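Oxalate-binding protein (Thermotoga maritima, PDB 1O4T) binds oxalate beside a manganese ion in a homodimeric cupin and is a putative oxalate decarboxylase. Local coordinates at residues E29-M34 and V41-L46; A60-P65 and L124-V129; G89-N94 and D104-D109. All blocks are in the same frame, centred on the assembly; numbering follows the deposited sequence.

Interaction 1 of 3, residues E29-M34 and V41-L46; sequences ERISNM and VEMAHL
The shortest polar bond between strands 29-32 and 40-45 joins two side chains: NE2 of His-45 donates to OE2 of Glu-29 at 2.6 Å, with an N-H...O angle of 162°. The oxygen lies almost in the plane of the imidazole. Seen from the carboxylate, however, the histidine arrives on the anti side of OE2 and somewhat out of plane, leaving the two flat groups turned 48° from each other. Glu-29 reaches this position because its CG is tucked between the backbone N and the carbonyl carbon (chi1 71°), which lays CG 3.6 Å from Met-43 O before the chain extends toward the ring. A carboxylate so placed would probably favour a protonated imidazole.

Beneath this surface bond runs a regular antiparallel ladder. Glu-29 with Met-43 and Ile-31 with Val-41 are hydrogen-bonded pairs, joined in both directions. Between them lies the non-hydrogen-bonded pair Arg-30 with Glu-42, where Glu-42 CA comes to 3.3 Å from Glu-29 O. On the face shared by Glu-29, Ile-31, Val-41 and Met-43, the apolar contacts lie beyond the glutamate: the CD1 tip of Ile-31 rests 4.0 Å from Met-43 CB. Met-34, beyond the end of its strand, sends a fully extended chain across Val-41 and Met-43 at about a right angle. Its SD lies 3.7 Å from Val-41 CG1. Its CE meets Met-43 CE at a distance too short to be relied on in detail. Met-62 of strand 56-64 packs against Met-34, Val-41 and Met-43, and Met-34 also touches the bound oxalate. The whole is a beta hairpin at one edge of a sheet of the cupin double-stranded beta-helix, and Met-34, just past the first strand, contributes to the oxalate pocket.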
loop_
_atom_site.group_PDB
_atom_site.type_symbol
_atom_site.label_atom_id
_atom_site.label_comp_id
_atom_site.label_asym_id
_atom_site.label_seq_id
_atom_site.Cartn_x
_atom_site.Cartn_y
_atom_site.Cartn_z
ATOM N N GLU A 29 17.390 -2.069 3.237
ATOM C CA GLU A 29 18.584 -2.520 2.537
ATOM C C GLU A 29 18.908 -1.581 1.401
ATOM O O GLU A 29 18.040 -1.239 0.603
ATOM C CB GLU A 29 18.516 -3.981 2.070
ATOM C CG GLU A 29 17.586 -4.321 0.932
ATOM C CD GLU A 29 17.676 -5.788 0.527
ATOM O OE1 GLU A 29 18.830 -6.265 0.379
ATOM O OE2 GLU A 29 16.599 -6.431 0.334
ATOM N N ARG A 30 20.164 -1.160 1.341
ATOM C CA ARG A 30 20.610 -0.256 0.288
ATOM C C ARG A 30 21.043 -1.124 -0.885
ATOM O O ARG A 30 21.867 -2.022 -0.718
ATOM C CB ARG A 30 21.729 0.646 0.807
ATOM C CG ARG A 30 22.393 1.528 -0.223
ATOM C CD ARG A 30 23.815 1.952 0.188
ATOM N NE ARG A 30 24.912 1.026 -0.184
ATOM C CZ ARG A 30 26.199 1.195 0.177
ATOM N NH1 ARG A 30 26.556 2.231 0.934
ATOM N NH2 ARG A 30 27.132 0.324 -0.201
ATOM N N ILE A 31 20.464 -0.868 -2.064
ATOM C CA ILE A 31 20.738 -1.653 -3.271
ATOM C C ILE A 31 21.254 -0.706 -4.349
ATOM O O ILE A 31 20.641 0.310 -4.613
ATOM C CB ILE A 31 19.469 -2.360 -3.777
ATOM C CG1 ILE A 31 18.877 -3.260 -2.686
ATOM C CG2 ILE A 31 19.789 -3.154 -5.041
ATOM C CD1 ILE A 31 17.418 -3.605 -2.896
ATOM N N SER A 32 22.392 -1.041 -4.954
ATOM C CA SER A 32 22.961 -0.237 -6.032
ATOM C C SER A 32 22.589 -0.856 -7.384
ATOM O O SER A 32 22.593 -2.090 -7.547
ATOM C CB SER A 32 24.466 -0.102 -5.858
ATOM O OG SER A 32 25.084 -1.362 -5.811
ATOM N N ASN A 33 22.191 0.004 -8.317
ATOM C CA ASN A 33 21.794 -0.404 -9.664
ATOM C C ASN A 33 20.722 -1.485 -9.660
ATOM O O ASN A 33 20.831 -2.501 -10.333
ATOM C CB ASN A 33 23.032 -0.801 -10.491
ATOM C CG ASN A 33 24.110 0.254 -10.427
ATOM O OD1 ASN A 33 25.204 0.008 -9.916
ATOM N ND2 ASN A 33 23.791 1.454 -10.898
ATOM N N MET A 34 19.654 -1.228 -8.898
ATOM C CA MET A 34 18.624 -2.213 -8.694
ATOM C C MET A 34 17.977 -2.518 -10.037
ATOM O O MET A 34 17.532 -1.609 -10.730
ATOM C CB MET A 34 17.568 -1.688 -7.728
ATOM C CG MET A 34 16.559 -2.768 -7.352
ATOM S SD MET A 34 15.321 -2.212 -6.274
ATOM C CE MET A 34 14.649 -3.781 -5.991
ATOM N N VAL A 41 19.378 2.777 -4.164
ATOM C CA VAL A 41 17.994 2.732 -3.766
ATOM C C VAL A 41 17.901 2.045 -2.374
ATOM O O VAL A 41 18.855 1.394 -1.944
ATOM C CB VAL A 41 17.294 1.993 -4.919
ATOM C CG1 VAL A 41 16.412 0.873 -4.474
ATOM C CG2 VAL A 41 16.656 3.002 -5.856
ATOM N N GLU A 42 16.830 2.276 -1.623
ATOM C CA GLU A 42 16.622 1.616 -0.311
ATOM C C GLU A 42 15.331 0.866 -0.320
ATOM O O GLU A 42 14.315 1.385 -0.773
ATOM C CB GLU A 42 16.566 2.596 0.846
ATOM C CG GLU A 42 17.892 3.258 1.154
ATOM C CD GLU A 42 17.975 3.694 2.595
ATOM O OE1 GLU A 42 17.006 4.321 3.107
ATOM O OE2 GLU A 42 19.003 3.385 3.234
ATOM N N MET A 43 15.384 -0.367 0.166
ATOM C CA MET A 43 14.211 -1.222 0.251
ATOM C C MET A 43 14.006 -1.695 1.688
ATOM O O MET A 43 14.871 -2.341 2.252
ATOM C CB MET A 43 14.361 -2.419 -0.670
ATOM C CG MET A 43 13.110 -3.305 -0.692
ATOM S SD MET A 43 13.384 -4.875 -1.528
ATOM C CE MET A 43 13.339 -4.312 -3.097
ATOM N N ALA A 44 12.851 -1.332 2.260
ATOM C CA ALA A 44 12.427 -1.785 3.589
ATOM C C ALA A 44 11.352 -2.848 3.431
ATOM O O ALA A 44 10.235 -2.543 2.994
ATOM C CB ALA A 44 11.902 -0.595 4.401
ATOM N N HIS A 45 11.664 -4.091 3.797
ATOM C CA HIS A 45 10.692 -5.175 3.719
ATOM C C HIS A 45 9.778 -5.088 4.943
ATOM O O HIS A 45 10.237 -5.089 6.077
ATOM C CB HIS A 45 11.348 -6.537 3.670
ATOM C CG HIS A 45 12.422 -6.667 2.642
ATOM N ND1 HIS A 45 12.252 -7.394 1.480
ATOM C CD2 HIS A 45 13.687 -6.168 2.604
ATOM C CE1 HIS A 45 13.368 -7.338 0.772
ATOM N NE2 HIS A 45 14.250 -6.593 1.427
ATOM N N LEU A 46 8.481 -4.998 4.708
ATOM C CA LEU A 46 7.529 -4.718 5.781
ATOM C C LEU A 46 6.818 -5.983 6.279
ATOM O O LEU A 46 6.586 -6.129 7.484
ATOM C CB LEU A 46 6.535 -3.664 5.311
ATOM C CG LEU A 46 7.222 -2.411 4.833
ATOM C CD1 LEU A 46 6.150 -1.419 4.447
ATOM C CD2 LEU A 46 8.171 -1.832 5.850
#

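Interaction 2 of 3, residues A60-P65 and L124-V129; sequences ARMKLP and LEFLAV
Ala-60 opens the pairing by exchanging two backbone hydrogen bonds with Ala-128, one of them from Ala-128 N to Ala-60 O at 2.8 Å. The next residue, Arg-61, turns to the other face of the sheet, where its straight chain carries the guanidinium to Glu-125. Arg-61 NE forms a salt bridge with Glu-125 OE1 at 2.9 Å, and Arg-61 NH2 lies equally close to that same oxygen. Both nitrogens converge on this single oxygen, with the guanidinium and carboxylate planes 51° apart.

Met-62 returns to the interior. Its N donates to Phe-126 O at 2.7 Å, while its side chain lies over the Phe-126 ring: Met-62 CB stands 3.8 Å from the ring centroid in a CH-pi contact, and Met-62 CG is 3.5 Å from CE1 of Phe-126. The ring lies under Met-62 because Phe-126 CG sits between its own backbone N and carbonyl carbon (chi1 55°). On the outer face again, Lys-63 runs side by side with Glu-125, its methylenes against the carboxylate. Leu-64 closes the ladder with two bonds to Leu-124; its CD1 approaches Phe-126 CE2 at 3.8 Å, and its CD2 lies 4.2 Å from Leu-124 CD2.

Nearby, the Phe-126 ring meets that of oxalate-binding Tyr-82, and Ala-128 touches the manganese ligand Glu-80. Arg-61 and Leu-127 also pack on Tyr-83 of the second subunit. This is the central antiparallel pairing of the larger sheet in a cupin double-stranded beta-helix, with apolar side chains on the Met-62 and Phe-126 face, and a salt bridge beside Leu-127 on the other.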
loop_
_atom_site.group_PDB
_atom_site.type_symbol
_atom_site.label_atom_id
_atom_site.label_comp_id
_atom_site.label_asym_id
_atom_site.label_seq_id
_atom_site.Cartn_x
_atom_site.Cartn_y
_atom_site.Cartn_z
ATOM N N ALA A 60 6.930 -3.936 0.400
ATOM C CA ALA A 60 8.093 -3.160 0.752
ATOM C C ALA A 60 7.886 -1.705 0.495
ATOM O O ALA A 60 7.093 -1.326 -0.362
ATOM C CB ALA A 60 9.275 -3.611 -0.045
ATOM N N ARG A 61 8.615 -0.895 1.248
ATOM C CA ARG A 61 8.665 0.545 1.032
ATOM C C ARG A 61 10.006 0.879 0.368
ATOM O O ARG A 61 11.090 0.497 0.899
ATOM C CB ARG A 61 8.545 1.285 2.356
ATOM C CG ARG A 61 8.311 2.754 2.205
ATOM C CD ARG A 61 8.299 3.549 3.507
ATOM N NE ARG A 61 8.154 4.983 3.198
ATOM C CZ ARG A 61 7.791 5.927 4.072
ATOM N NH1 ARG A 61 7.538 5.621 5.343
ATOM N NH2 ARG A 61 7.677 7.190 3.672
ATOM N N MET A 62 9.955 1.546 -0.785
ATOM C CA MET A 62 11.163 1.853 -1.548
ATOM C C MET A 62 11.401 3.339 -1.414
ATOM O O MET A 62 10.437 4.070 -1.367
ATOM C CB MET A 62 10.928 1.586 -3.013
ATOM C CG MET A 62 10.489 0.162 -3.338
ATOM S SD MET A 62 11.765 -0.924 -2.995
ATOM C CE MET A 62 13.096 -0.162 -3.988
ATOM N N LYS A 63 12.672 3.739 -1.345
ATOM C CA LYS A 63 13.094 5.119 -1.372
ATOM C C LYS A 63 14.121 5.274 -2.472
ATOM O O LYS A 63 15.172 4.617 -2.445
ATOM C CB LYS A 63 13.729 5.471 -0.052
ATOM C CG LYS A 63 14.133 6.932 0.069
ATOM C CD LYS A 63 14.499 7.257 1.524
ATOM C CE LYS A 63 15.968 7.322 1.722
ATOM N NZ LYS A 63 16.305 7.656 3.180
ATOM N N LEU A 64 13.798 6.121 -3.449
ATOM C CA LEU A 64 14.685 6.490 -4.557
ATOM C C LEU A 64 15.194 7.932 -4.368
ATOM O O LEU A 64 14.439 8.906 -4.539
ATOM C CB LEU A 64 13.942 6.389 -5.892
ATOM C CG LEU A 64 14.014 5.017 -6.564
ATOM C CD1 LEU A 64 13.527 3.874 -5.630
ATOM C CD2 LEU A 64 13.242 5.014 -7.900
ATOM N N PRO A 65 16.462 8.079 -4.026
ATOM C CA PRO A 65 17.071 9.396 -3.991
ATOM C C PRO A 65 16.981 10.098 -5.350
ATOM O O PRO A 65 16.813 9.434 -6.372
ATOM C CB PRO A 65 18.536 9.102 -3.657
ATOM C CG PRO A 65 18.521 7.754 -3.042
ATOM C CD PRO A 65 17.412 7.023 -3.656
ATOM N N LEU A 124 11.791 10.132 -3.859
ATOM C CA LEU A 124 10.571 9.494 -4.316
ATOM C C LEU A 124 10.388 8.221 -3.461
ATOM O O LEU A 124 11.238 7.355 -3.489
ATOM C CB LEU A 124 10.697 9.107 -5.789
ATOM C CG LEU A 124 9.677 8.187 -6.456
ATOM C CD1 LEU A 124 8.291 8.812 -6.507
ATOM C CD2 LEU A 124 10.198 7.873 -7.849
ATOM N N GLU A 125 9.315 8.117 -2.698
ATOM C CA GLU A 125 9.063 6.885 -1.975
ATOM C C GLU A 125 7.761 6.259 -2.415
ATOM O O GLU A 125 6.808 6.945 -2.764
ATOM C CB GLU A 125 9.027 7.155 -0.494
ATOM C CG GLU A 125 10.197 7.981 0.002
ATOM C CD GLU A 125 10.503 7.780 1.480
ATOM O OE1 GLU A 125 10.043 6.775 2.034
ATOM O OE2 GLU A 125 11.252 8.606 2.070
ATOM N N PHE A 126 7.714 4.936 -2.387
ATOM C CA PHE A 126 6.514 4.238 -2.730
ATOM C C PHE A 126 6.473 2.856 -2.102
ATOM O O PHE A 126 7.510 2.260 -1.742
ATOM C CB PHE A 126 6.362 4.126 -4.248
ATOM C CG PHE A 126 7.536 3.485 -4.957
ATOM C CD1 PHE A 126 7.515 2.150 -5.292
ATOM C CD2 PHE A 126 8.635 4.255 -5.332
ATOM C CE1 PHE A 126 8.615 1.570 -5.945
ATOM C CE2 PHE A 126 9.712 3.709 -6.005
ATOM C CZ PHE A 126 9.693 2.364 -6.330
ATOM N N LEU A 127 5.262 2.356 -2.004
ATOM C CA LEU A 127 5.003 0.995 -1.610
ATOM C C LEU A 127 4.997 0.070 -2.797
ATOM O O LEU A 127 4.417 0.399 -3.809
ATOM C CB LEU A 127 3.623 0.980 -0.966
ATOM C CG LEU A 127 3.490 0.349 0.377
ATOM C CD1 LEU A 127 4.426 1.007 1.391
ATOM C CD2 LEU A 127 1.976 0.461 0.753
ATOM N N ALA A 128 5.600 -1.105 -2.669
ATOM C CA ALA A 128 5.628 -2.119 -3.741
ATOM C C ALA A 128 5.096 -3.431 -3.210
ATOM O O ALA A 128 5.574 -3.920 -2.186
ATOM C CB ALA A 128 7.016 -2.283 -4.264
ATOM N N VAL A 129 4.136 -4.019 -3.917
ATOM C CA VAL A 129 3.523 -5.254 -3.504
ATOM C C VAL A 129 3.486 -6.215 -4.711
ATOM O O VAL A 129 2.940 -5.887 -5.736
ATOM C CB VAL A 129 2.067 -5.043 -3.030
ATOM C CG1 VAL A 129 1.584 -6.272 -2.286
ATOM C CG2 VAL A 129 1.990 -3.848 -2.128
#

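Interaction 3 of 3, residues G89-N94 and D104-D109; sequences GVFHDN and DVCFTD
Phe-91 extends from its strand toward strand 104-108 and lays one ring face on Cys-106. Its CB is already 4.1 Å from Cys-106 SG, and CG, the first ring atom, is closer to the sulfur at 3.8 Å. Farther out the partner changes from sulfur to carbon. Cys-106 CB stands over the middle of the ring, 3.5 Å from the Phe-91 centroid and 9° off the normal, a CH-pi contact, with CE1, CE2 and CZ all near it. The sulfur also lies over this face, toward the CG end, as a sulfur-aromatic contact. At the tip, CZ meets a different group edge-on: Thr-108 OG1 lies in the ring plane, 3.4 Å from Phe-91 CZ. With CG anti to the backbone N (chi1 179°), the ring projects far enough to span the gap between the strands.

Two residues on, Asp-93 adds the polar link. Thr-108 OG1 donates to Asp-93 OD1 at 2.9 Å, arriving on the anti side of that oxygen and 33° out of the carboxylate plane. The Thr-108 methyl CG2 also lies close, 3.2 Å from Asp-93 OD1. The hydroxyl oxygen also shares a weak hydrogen bond with ND1 of His-114, a manganese ligand, which makes Thr-108 a second-shell residue of the metal site.

The strands are 8.5 Å apart at closest approach and run in similar directions, facing each other from two sheets instead of pairing in one. Ile-100 of strand 96-101 touches Phe-91 and Cys-106, while Tyr-82 of strand 78-86 packs on Cys-106. Strand 104-108 edges the larger sheet within its chain, and Asp-104 to Cys-106 pair antiparallel with a strand of the second subunit, continuing the sheet across the dimer interface.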
loop_
_atom_site.group_PDB
_atom_site.type_symbol
_atom_site.label_atom_id
_atom_site.label_comp_id
_atom_site.label_asym_id
_atom_site.label_seq_id
_atom_site.Cartn_x
_atom_site.Cartn_y
_atom_site.Cartn_z
ATOM N N GLY A 89 8.204 11.407 -10.139
ATOM C CA GLY A 89 9.038 10.635 -11.025
ATOM C C GLY A 89 8.317 10.164 -12.270
ATOM O O GLY A 89 7.283 10.699 -12.645
ATOM N N VAL A 90 8.912 9.178 -12.935
ATOM C CA VAL A 90 8.376 8.654 -14.176
ATOM C C VAL A 90 8.330 7.124 -14.077
ATOM O O VAL A 90 9.330 6.475 -13.758
ATOM C CB VAL A 90 9.217 9.069 -15.368
ATOM C CG1 VAL A 90 8.595 8.549 -16.608
ATOM C CG2 VAL A 90 9.342 10.566 -15.461
ATOM N N PHE A 91 7.134 6.579 -14.284
ATOM C CA PHE A 91 6.862 5.163 -14.329
ATOM C C PHE A 91 6.824 4.697 -15.779
ATOM O O PHE A 91 6.153 5.307 -16.627
ATOM C CB PHE A 91 5.500 4.937 -13.687
ATOM C CG PHE A 91 5.060 3.516 -13.687
ATOM C CD1 PHE A 91 5.760 2.558 -12.968
ATOM C CD2 PHE A 91 3.925 3.129 -14.356
ATOM C CE1 PHE A 91 5.353 1.235 -12.927
ATOM C CE2 PHE A 91 3.505 1.765 -14.314
ATOM C CZ PHE A 91 4.241 0.840 -13.603
ATOM N N HIS A 92 7.589 3.669 -16.087
ATOM C CA HIS A 92 7.582 3.080 -17.405
ATOM C C HIS A 92 6.832 1.762 -17.333
ATOM O O HIS A 92 7.193 0.900 -16.541
ATOM C CB HIS A 92 9.012 2.810 -17.899
ATOM C CG HIS A 92 9.085 2.264 -19.298
ATOM N ND1 HIS A 92 9.286 3.067 -20.403
ATOM C CD2 HIS A 92 8.981 0.997 -19.775
ATOM C CE1 HIS A 92 9.297 2.325 -21.496
ATOM N NE2 HIS A 92 9.126 1.064 -21.144
ATOM N N ASP A 93 5.823 1.598 -18.172
ATOM C CA ASP A 93 5.159 0.299 -18.315
ATOM C C ASP A 93 4.465 0.200 -19.689
ATOM O O ASP A 93 4.034 1.210 -20.271
ATOM C CB ASP A 93 4.243 0.090 -17.108
ATOM C CG ASP A 93 3.364 -1.167 -17.189
ATOM O OD1 ASP A 93 3.602 -2.143 -16.444
ATOM O OD2 ASP A 93 2.360 -1.232 -17.928
ATOM N N ASN A 94 4.446 -1.019 -20.238
ATOM C CA ASN A 94 3.940 -1.284 -21.590
ATOM C C ASN A 94 4.508 -0.316 -22.641
ATOM O O ASN A 94 3.790 0.168 -23.523
ATOM C CB ASN A 94 2.404 -1.264 -21.586
ATOM C CG ASN A 94 1.813 -1.830 -22.837
ATOM O OD1 ASN A 94 2.152 -2.921 -23.260
ATOM N ND2 ASN A 94 0.946 -1.075 -23.459
ATOM N N ASP A 104 -0.533 8.278 -6.642
ATOM C CA ASP A 104 -0.706 7.447 -7.843
ATOM C C ASP A 104 -0.510 5.961 -7.567
ATOM O O ASP A 104 0.391 5.535 -6.828
ATOM C CB ASP A 104 0.252 7.892 -8.944
ATOM C CG ASP A 104 -0.102 9.245 -9.532
ATOM O OD1 ASP A 104 -1.216 9.813 -9.324
ATOM O OD2 ASP A 104 0.724 9.844 -10.227
ATOM N N VAL A 105 -1.339 5.159 -8.201
ATOM C CA VAL A 105 -1.174 3.699 -8.193
ATOM C C VAL A 105 -0.581 3.315 -9.539
ATOM O O VAL A 105 -1.110 3.718 -10.565
ATOM C CB VAL A 105 -2.515 3.001 -8.025
ATOM C CG1 VAL A 105 -2.395 1.479 -8.176
ATOM C CG2 VAL A 105 -3.124 3.365 -6.695
ATOM N N CYS A 106 0.509 2.536 -9.523
ATOM C CA CYS A 106 1.094 1.978 -10.758
ATOM C C CYS A 106 0.916 0.491 -10.741
ATOM O O CYS A 106 1.397 -0.161 -9.811
ATOM C CB CYS A 106 2.576 2.312 -10.846
ATOM S SG CYS A 106 2.945 4.049 -10.588
ATOM N N PHE A 107 0.227 -0.036 -11.744
ATOM C CA PHE A 107 -0.104 -1.447 -11.868
ATOM C C PHE A 107 0.659 -2.099 -13.016
ATOM O O PHE A 107 0.561 -1.663 -14.184
ATOM C CB PHE A 107 -1.604 -1.613 -12.113
ATOM C CG PHE A 107 -2.049 -3.036 -12.120
ATOM C CD1 PHE A 107 -2.122 -3.745 -10.936
ATOM C CD2 PHE A 107 -2.363 -3.682 -13.305
ATOM C CE1 PHE A 107 -2.517 -5.086 -10.930
ATOM C CE2 PHE A 107 -2.745 -5.008 -13.312
ATOM C CZ PHE A 107 -2.801 -5.713 -12.138
ATOM N N THR A 108 1.434 -3.132 -12.699
ATOM C CA THR A 108 2.149 -3.904 -13.730
ATOM C C THR A 108 1.676 -5.342 -13.733
ATOM O O THR A 108 1.754 -6.030 -12.727
ATOM C CB THR A 108 3.649 -3.860 -13.497
ATOM O OG1 THR A 108 4.106 -2.526 -13.636
ATOM C CG2 THR A 108 4.392 -4.587 -14.584
ATOM N N ASP A 109 1.184 -5.789 -14.874
ATOM C CA ASP A 109 0.518 -7.072 -14.958
ATOM C C ASP A 109 1.517 -8.148 -15.333
ATOM O O ASP A 109 2.654 -7.853 -15.738
ATOM C CB ASP A 109 -0.605 -7.008 -16.005
ATOM C CG ASP A 109 -1.794 -7.882 -15.650
ATOM O OD1 ASP A 109 -1.667 -8.827 -14.831
ATOM O OD2 ASP A 109 -2.907 -7.677 -16.154
#

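How the interactions relate
Interactions 1 and 2 are ladders of one sheet, separated by the pairing of strands 40-45 and 56-64, across which Val-41 packs on Leu-64. Interaction 2 is buried mid-sheet, with a salt bridge on one face and an aromatic-aliphatic cluster on the other; interaction 1, at the edge, is partly exposed and carries a surface His-carboxylate bond. Interaction 3, nested inside the chain loop that interaction 2 closes, is buried but bridges two sheets by side chains alone, through a ring-sulfur contact and one hydroxyl-carboxylate bond. Each comes near the metal-oxalate site: Met-34 touches oxalate, Ala-128 packs on the manganese ligand Glu-80, and Thr-108 bonds weakly with the ligand His-114.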